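Local structure of nuclear hormone receptor HR38 (Drosophila melanogaster, 1PDU) at residues A[219-223]-A[234-238]; A[81-85]-A[158-164]. The protein acts as an orphan nuclear hormone receptor that mediates an atypical ecdysteroid signalling pathway in the fly, the part described here being its ligand-binding domain. One frame throughout, in Å; residues are numbered along the deposited sequence.

Contact 1. Residues A[219-223]-A[234-238]; sequences IFYLK and IENMF
Ile219 and Phe238 form the tight part of this contact. CG2 of Ile219 meets two apolar groups on the side facing 234-238: CG2 of Ile234 at 3.6 Å and, at the rim of the ring, CE2 of Phe238 at 3.7 Å. A chi1 of -61° sets CG1 beside the backbone N and leaves CG2 anti to it, while the longer branch runs on until CD1 reaches the sulfur of Met237 at 4.1 Å. A beta-branched residue suits this place because its two arms serve different partners. The same phenylalanine reaches the helix backbone edge-on, its CZ 3.5 Å from the N of Phe220.

Toward solvent the fit relaxes. The Phe220 and Phe238 rings form an oblique pair, planes at 60°: CE1 of Phe238 comes to the edge of the Phe220 ring, while CD1 of Phe220 stands above the plane of the Phe238 ring, outward of its rim. Beyond them Lys223 stretches out and bends only at its last torsion, and NZ comes within 3.6 Å of Glu235 OE2. This salt bridge is long, and the position of that oxygen is doubtful.

The short helix 232-236 follows the long helix 204-225, as the AF-2 helix follows helix 10/11 in nuclear receptors, and probably corresponds to it. Leu56 of helix 45-67 touches both Ile219 and Ile234, while Leu90 of helix 78-100 lies against Ile219 and Met237.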
ATOM      1  N   ILE A 219      -9.858  12.109   1.340  1.00 31.08           N
ATOM      2  CA  ILE A 219     -10.661  11.367   2.296  1.00 29.96           C
ATOM      3  C   ILE A 219     -11.245  12.341   3.316  1.00 29.15           C
ATOM      4  O   ILE A 219     -12.368  12.167   3.785  1.00 27.91           O
ATOM      5  CB  ILE A 219      -9.818  10.287   2.997  1.00 29.22           C
ATOM      6  CG1 ILE A 219      -9.285   9.306   1.941  1.00 29.72           C
ATOM      7  CG2 ILE A 219     -10.657   9.563   4.037  1.00 28.14           C
ATOM      8  CD1 ILE A 219      -8.310   8.262   2.470  1.00 28.12           C
ATOM      9  N   PHE A 220     -10.498  13.386   3.643  1.00 29.05           N
ATOM     10  CA  PHE A 220     -11.002  14.352   4.602  1.00 30.28           C
ATOM     11  C   PHE A 220     -12.178  15.085   3.995  1.00 31.28           C
ATOM     12  O   PHE A 220     -13.143  15.407   4.683  1.00 31.50           O
ATOM     13  CB  PHE A 220      -9.942  15.362   4.992  1.00 28.04           C
ATOM     14  CG  PHE A 220     -10.395  16.294   6.058  1.00 29.52           C
ATOM     15  CD1 PHE A 220     -10.460  15.868   7.382  1.00 29.24           C
ATOM     16  CD2 PHE A 220     -10.791  17.592   5.747  1.00 28.68           C
ATOM     17  CE1 PHE A 220     -10.909  16.719   8.384  1.00 28.04           C
ATOM     18  CE2 PHE A 220     -11.239  18.446   6.741  1.00 28.73           C
ATOM     19  CZ  PHE A 220     -11.297  18.004   8.064  1.00 28.67           C
ATOM     20  N   TYR A 221     -12.092  15.353   2.698  1.00 34.18           N
ATOM     21  CA  TYR A 221     -13.180  16.021   2.008  1.00 35.54           C
ATOM     22  C   TYR A 221     -14.440  15.161   2.113  1.00 36.31           C
ATOM     23  O   TYR A 221     -15.505  15.659   2.469  1.00 36.79           O
ATOM     24  CB  TYR A 221     -12.820  16.241   0.544  1.00 38.11           C
ATOM     25  CG  TYR A 221     -13.989  16.694  -0.294  1.00 41.56           C
ATOM     26  CD1 TYR A 221     -14.789  15.770  -0.968  1.00 43.30           C
ATOM     27  CD2 TYR A 221     -14.316  18.047  -0.395  1.00 43.72           C
ATOM     28  CE1 TYR A 221     -15.883  16.177  -1.724  1.00 46.02           C
ATOM     29  CE2 TYR A 221     -15.415  18.471  -1.144  1.00 46.28           C
ATOM     30  CZ  TYR A 221     -16.195  17.529  -1.811  1.00 47.60           C
ATOM     31  OH  TYR A 221     -17.284  17.937  -2.561  1.00 49.71           O
ATOM     32  N   LEU A 222     -14.316  13.867   1.816  1.00 35.41           N
ATOM     33  CA  LEU A 222     -15.457  12.956   1.896  1.00 35.35           C
ATOM     34  C   LEU A 222     -16.035  12.905   3.304  1.00 34.84           C
ATOM     35  O   LEU A 222     -17.243  12.818   3.478  1.00 35.06           O
ATOM     36  CB  LEU A 222     -15.050  11.538   1.484  1.00 34.96           C
ATOM     37  CG  LEU A 222     -14.532  11.393   0.053  1.00 36.25           C
ATOM     38  CD1 LEU A 222     -14.217   9.916  -0.220  1.00 37.30           C
ATOM     39  CD2 LEU A 222     -15.579  11.924  -0.927  1.00 35.22           C
ATOM     40  N   LYS A 223     -15.164  12.940   4.307  1.00 34.45           N
ATOM     41  CA  LYS A 223     -15.601  12.890   5.692  1.00 36.07           C
ATOM     42  C   LYS A 223     -16.475  14.096   6.045  1.00 36.89           C
ATOM     43  O   LYS A 223     -17.489  13.953   6.723  1.00 36.64           O
ATOM     44  CB  LYS A 223     -14.384  12.826   6.613  1.00 37.99           C
ATOM     45  CG  LYS A 223     -14.712  12.643   8.083  1.00 39.89           C
ATOM     46  CD  LYS A 223     -13.434  12.681   8.923  1.00 43.08           C
ATOM     47  CE  LYS A 223     -13.734  12.473  10.395  1.00 43.24           C
ATOM     48  NZ  LYS A 223     -14.789  13.401  10.886  1.00 43.69           N
ATOM     49  N   ILE A 234     -10.678   4.207   8.786  1.00 50.72           N
ATOM     50  CA  ILE A 234     -10.452   5.427   8.023  1.00 51.04           C
ATOM     51  C   ILE A 234     -10.081   6.579   8.951  1.00 51.43           C
ATOM     52  O   ILE A 234      -9.284   7.441   8.589  1.00 51.27           O
ATOM     53  CB  ILE A 234     -11.699   5.809   7.195  1.00 50.47           C
ATOM     54  CG1 ILE A 234     -11.931   4.771   6.099  1.00 51.15           C
ATOM     55  CG2 ILE A 234     -11.515   7.166   6.558  1.00 49.62           C
ATOM     56  CD1 ILE A 234     -10.810   4.691   5.090  1.00 51.22           C
ATOM     57  N   GLU A 235     -10.660   6.596  10.147  1.00 52.67           N
ATOM     58  CA  GLU A 235     -10.359   7.643  11.124  1.00 53.74           C
ATOM     59  C   GLU A 235      -8.940   7.474  11.662  1.00 53.14           C
ATOM     60  O   GLU A 235      -8.290   8.454  12.047  1.00 54.10           O
ATOM     61  CB  GLU A 235     -11.337   7.582  12.296  1.00 55.70           C
ATOM     62  CG  GLU A 235     -12.747   8.034  11.973  1.00 59.30           C
ATOM     63  CD  GLU A 235     -12.886   9.537  11.977  1.00 61.17           C
ATOM     64  OE1 GLU A 235     -11.860  10.227  12.192  1.00 62.22           O
ATOM     65  OE2 GLU A 235     -14.020  10.024  11.769  1.00 61.46           O
ATOM     66  N   ASN A 236      -8.469   6.228  11.709  1.00 51.50           N
ATOM     67  CA  ASN A 236      -7.123   5.951  12.200  1.00 50.10           C
ATOM     68  C   ASN A 236      -6.077   6.598  11.290  1.00 48.74           C
ATOM     69  O   ASN A 236      -5.013   7.009  11.756  1.00 50.13           O
ATOM     70  CB  ASN A 236      -6.856   4.442  12.272  1.00 50.03           C
ATOM     71  CG  ASN A 236      -7.756   3.727  13.271  1.00 50.33           C
ATOM     72  OD1 ASN A 236      -8.329   4.349  14.171  1.00 49.99           O
ATOM     73  ND2 ASN A 236      -7.868   2.402  13.125  1.00 48.25           N
ATOM     74  N   MET A 237      -6.387   6.686   9.997  1.00 46.18           N
ATOM     75  CA  MET A 237      -5.472   7.279   9.025  1.00 44.06           C
ATOM     76  C   MET A 237      -5.210   8.734   9.353  1.00 46.44           C
ATOM     77  O   MET A 237      -4.184   9.283   8.971  1.00 46.79           O
ATOM     78  CB  MET A 237      -6.055   7.204   7.616  1.00 38.47           C
ATOM     79  CG  MET A 237      -6.434   5.817   7.169  1.00 31.75           C
ATOM     80  SD  MET A 237      -7.139   5.849   5.539  1.00 23.35           S
ATOM     81  CE  MET A 237      -6.821   4.232   5.050  1.00 27.82           C
ATOM     82  N   PHE A 238      -6.140   9.355  10.069  1.00 48.62           N
ATOM     83  CA  PHE A 238      -6.006  10.756  10.417  1.00 52.03           C
ATOM     84  C   PHE A 238      -5.320  11.008  11.744  1.00 55.39           C
ATOM     85  O   PHE A 238      -4.983  12.150  12.059  1.00 56.18           O
ATOM     86  CB  PHE A 238      -7.382  11.421  10.409  1.00 51.83           C
ATOM     87  CG  PHE A 238      -7.941  11.625   9.033  1.00 50.24           C
ATOM     88  CD1 PHE A 238      -7.574  12.729   8.280  1.00 49.32           C
ATOM     89  CD2 PHE A 238      -8.817  10.701   8.483  1.00 50.60           C
ATOM     90  CE1 PHE A 238      -8.071  12.916   6.997  1.00 50.13           C
ATOM     91  CE2 PHE A 238      -9.322  10.877   7.197  1.00 51.72           C
ATOM     92  CZ  PHE A 238      -8.947  11.992   6.452  1.00 50.63           C
TER

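Contact 2. Residues A[81-85]-A[158-164]; sequences QELLF and ITERHGL
Leu84 and Leu164 lead a group of apolar contacts between segment 81-85 of helix 78-100 and the irregular segment 158-164. The two side chains cross at about a right angle, with CD2 of Leu84 3.8 Å from CD2 of Leu164. The fork of Leu84 serves two directions: CD1 meets the CD1 methyl of Ile158 at 4.0 Å, while CD2 also rests on the aliphatic CG of Arg161. Leucine suits the spot, since one branched side chain fills space before three residues of the loop.

Side chain against backbone is the second kind of contact. CD2 of Leu84 comes within 3.4 Å of the carbonyl O of Thr159. CD2 of Leu83 lies over the Gly163-Leu164 peptide, 3.3 Å from C of Gly163, and also approaches O of His162. Leu83 reaches it because its CG stands anti to the backbone N (chi1 -179°). The backbone here makes a type II beta turn from Arg161 to Leu164, with Gly163 in third place at a positive phi of 99°. At these backbone angles a CB would press on the carbonyl O of His162 and come close to CD2 of Leu83, so a residue without a side chain suits the place.

In the nuclear receptor ligand-binding fold segment 158-164 is the link between helices 8 and 9, here 146-157 and 167-187, and 81-85 belongs to the long helix 4/5.

Polar contact passes through water 1, which donates to Leu84 O at 2.8 Å and accepts from Arg161 NE at 2.7 Å. The water lies in the guanidinium plane, at its edge; CG2 of Thr159 sits over one face, offset toward the rim. Farther along helix 78-100, Glu91 takes Arg161 NH2 in a salt bridge, while the carbonyl of Ile158 accepts from Gln174 of helix 167-187.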
ATOM      1  N   GLN A  81       2.913  -1.713  16.922  1.00 43.04           N
ATOM      2  CA  GLN A  81       2.322  -2.384  15.771  1.00 42.27           C
ATOM      3  C   GLN A  81       1.161  -1.525  15.271  1.00 42.03           C
ATOM      4  O   GLN A  81       1.062  -1.217  14.083  1.00 41.63           O
ATOM      5  CB  GLN A  81       1.770  -3.752  16.168  1.00 41.08           C
ATOM      6  CG  GLN A  81       2.799  -4.837  16.372  1.00 42.36           C
ATOM      7  CD  GLN A  81       2.182  -6.119  16.913  1.00 42.62           C
ATOM      8  OE1 GLN A  81       1.133  -6.561  16.448  1.00 43.56           O
ATOM      9  NE2 GLN A  81       2.835  -6.721  17.895  1.00 42.49           N
ATOM     10  N   GLU A  82       0.286  -1.152  16.199  1.00 41.48           N
ATOM     11  CA  GLU A  82      -0.883  -0.346  15.894  1.00 40.99           C
ATOM     12  C   GLU A  82      -0.479   1.012  15.319  1.00 39.62           C
ATOM     13  O   GLU A  82      -0.998   1.446  14.292  1.00 39.83           O
ATOM     14  CB  GLU A  82      -1.713  -0.156  17.167  1.00 43.90           C
ATOM     15  CG  GLU A  82      -3.007   0.624  16.983  1.00 48.59           C
ATOM     16  CD  GLU A  82      -3.657   1.002  18.311  1.00 52.04           C
ATOM     17  OE1 GLU A  82      -4.696   1.713  18.291  1.00 52.90           O
ATOM     18  OE2 GLU A  82      -3.123   0.590  19.373  1.00 52.91           O
ATOM     19  N   LEU A  83       0.449   1.684  15.982  1.00 37.39           N
ATOM     20  CA  LEU A  83       0.885   2.978  15.505  1.00 35.28           C
ATOM     21  C   LEU A  83       1.470   2.854  14.103  1.00 34.33           C
ATOM     22  O   LEU A  83       1.091   3.599  13.200  1.00 34.37           O
ATOM     23  CB  LEU A  83       1.916   3.572  16.454  1.00 34.12           C
ATOM     24  CG  LEU A  83       2.441   4.950  16.057  1.00 34.56           C
ATOM     25  CD1 LEU A  83       1.267   5.890  15.838  1.00 35.14           C
ATOM     26  CD2 LEU A  83       3.365   5.492  17.142  1.00 33.81           C
ATOM     27  N   LEU A  84       2.390   1.911  13.918  1.00 32.55           N
ATOM     28  CA  LEU A  84       3.004   1.713  12.608  1.00 31.75           C
ATOM     29  C   LEU A  84       1.959   1.372  11.543  1.00 31.20           C
ATOM     30  O   LEU A  84       1.980   1.919  10.444  1.00 28.98           O
ATOM     31  CB  LEU A  84       4.057   0.595  12.670  1.00 31.71           C
ATOM     32  CG  LEU A  84       5.343   0.898  13.460  1.00 31.94           C
ATOM     33  CD1 LEU A  84       6.252  -0.307  13.444  1.00 30.98           C
ATOM     34  CD2 LEU A  84       6.055   2.096  12.849  1.00 32.02           C
ATOM     35  N   PHE A  85       1.030   0.483  11.876  1.00 31.59           N
ATOM     36  CA  PHE A  85       0.022   0.084  10.904  1.00 33.89           C
ATOM     37  C   PHE A  85      -0.925   1.194  10.493  1.00 34.84           C
ATOM     38  O   PHE A  85      -1.157   1.417   9.304  1.00 35.02           O
ATOM     39  CB  PHE A  85      -0.811  -1.086  11.403  1.00 32.48           C
ATOM     40  CG  PHE A  85      -1.688  -1.655  10.345  1.00 31.80           C
ATOM     41  CD1 PHE A  85      -1.139  -2.431   9.326  1.00 30.92           C
ATOM     42  CD2 PHE A  85      -3.047  -1.349  10.308  1.00 30.55           C
ATOM     43  CE1 PHE A  85      -1.937  -2.898   8.274  1.00 31.53           C
ATOM     44  CE2 PHE A  85      -3.852  -1.806   9.265  1.00 30.80           C
ATOM     45  CZ  PHE A  85      -3.298  -2.583   8.243  1.00 30.23           C
ATOM     46  N   ILE A 158       7.441  -0.574   8.344  1.00 34.66           N
ATOM     47  CA  ILE A 158       8.491  -0.487   9.345  1.00 35.24           C
ATOM     48  C   ILE A 158       9.376   0.721   9.019  1.00 36.58           C
ATOM     49  O   ILE A 158      10.369   0.623   8.294  1.00 36.83           O
ATOM     50  CB  ILE A 158       9.318  -1.788   9.368  1.00 35.29           C
ATOM     51  CG1 ILE A 158       8.372  -2.994   9.441  1.00 35.39           C
ATOM     52  CG2 ILE A 158      10.268  -1.794  10.554  1.00 34.27           C
ATOM     53  CD1 ILE A 158       7.345  -2.904  10.553  1.00 34.00           C
ATOM     54  N   THR A 159       8.990   1.866   9.567  1.00 37.30           N
ATOM     55  CA  THR A 159       9.692   3.122   9.345  1.00 38.89           C
ATOM     56  C   THR A 159       9.506   3.998  10.578  1.00 39.64           C
ATOM     57  O   THR A 159       8.618   3.747  11.400  1.00 39.57           O
ATOM     58  CB  THR A 159       9.106   3.862   8.101  1.00 39.41           C
ATOM     59  OG1 THR A 159       9.816   5.083   7.877  1.00 40.52           O
ATOM     60  CG2 THR A 159       7.630   4.185   8.315  1.00 39.17           C
ATOM     61  N   GLU A 160      10.335   5.026  10.701  1.00 40.60           N
ATOM     62  CA  GLU A 160      10.240   5.935  11.834  1.00 41.20           C
ATOM     63  C   GLU A 160       8.886   6.650  11.873  1.00 41.29           C
ATOM     64  O   GLU A 160       8.389   7.139  10.854  1.00 40.69           O
ATOM     65  CB  GLU A 160      11.371   6.960  11.772  1.00 42.53           C
ATOM     66  N   ARG A 161       8.284   6.682  13.057  1.00 41.28           N
ATOM     67  CA  ARG A 161       7.009   7.361  13.261  1.00 42.32           C
ATOM     68  C   ARG A 161       7.081   8.025  14.630  1.00 43.09           C
ATOM     69  O   ARG A 161       7.761   7.537  15.534  1.00 43.74           O
ATOM     70  CB  ARG A 161       5.835   6.378  13.255  1.00 41.19           C
ATOM     71  CG  ARG A 161       5.630   5.599  11.975  1.00 39.42           C
ATOM     72  CD  ARG A 161       5.238   6.462  10.793  1.00 37.82           C
ATOM     73  NE  ARG A 161       4.751   5.619   9.702  1.00 37.87           N
ATOM     74  CZ  ARG A 161       4.462   6.045   8.476  1.00 37.86           C
ATOM     75  NH1 ARG A 161       4.613   7.318   8.165  1.00 38.05           N
ATOM     76  NH2 ARG A 161       4.013   5.195   7.555  1.00 37.66           N
ATOM     77  N   HIS A 162       6.388   9.142  14.784  1.00 43.28           N
ATOM     78  CA  HIS A 162       6.389   9.829  16.059  1.00 43.86           C
ATOM     79  C   HIS A 162       5.453   9.097  17.011  1.00 43.28           C
ATOM     80  O   HIS A 162       4.361   8.680  16.626  1.00 41.71           O
ATOM     81  CB  HIS A 162       5.951  11.289  15.878  1.00 45.26           C
ATOM     82  CG  HIS A 162       6.896  12.100  15.044  1.00 46.64           C
ATOM     83  ND1 HIS A 162       8.245  12.188  15.321  1.00 46.05           N
ATOM     84  CD2 HIS A 162       6.693  12.844  13.930  1.00 47.43           C
ATOM     85  CE1 HIS A 162       8.832  12.949  14.414  1.00 46.23           C
ATOM     86  NE2 HIS A 162       7.913  13.360  13.558  1.00 47.28           N
ATOM     87  N   GLY A 163       5.901   8.915  18.249  1.00 43.81           N
ATOM     88  CA  GLY A 163       5.080   8.241  19.237  1.00 43.79           C
ATOM     89  C   GLY A 163       5.376   6.771  19.470  1.00 44.20           C
ATOM     90  O   GLY A 163       4.650   6.107  20.214  1.00 44.79           O
ATOM     91  N   LEU A 164       6.422   6.243  18.842  1.00 43.61           N
ATOM     92  CA  LEU A 164       6.766   4.841  19.039  1.00 44.16           C
ATOM     93  C   LEU A 164       7.359   4.614  20.426  1.00 45.75           C
ATOM     94  O   LEU A 164       8.152   5.423  20.910  1.00 46.25           O
ATOM     95  CB  LEU A 164       7.769   4.385  17.987  1.00 42.19           C
ATOM     96  CG  LEU A 164       7.225   4.132  16.584  1.00 41.82           C
ATOM     97  CD1 LEU A 164       8.398   4.023  15.597  1.00 40.65           C
ATOM     98  CD2 LEU A 164       6.372   2.865  16.590  1.00 39.67           C
TER
HETATM   99  O   HOH W   1       4.419   2.976   9.491  1.00 25.17           O

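How the contacts relate
From the N terminus, helix 78-100 is the first element involved. Contact 2 closes a long loop of 72 residues, mostly helical, which includes the small two-stranded sheet and returns to residues 158-164 just before helix 167-187. The chain then passes through helix 204-225, and contact 1 closes a far shorter loop of ten residues near the C terminus. The two are in series, neither nested nor crossed. Their centres are 19 Å apart, and their nearest atoms, about 6 Å apart, do not touch. Helix 78-100 joins them: its early turns meet the loop of contact 2, and Leu90 further on packs against contact 1.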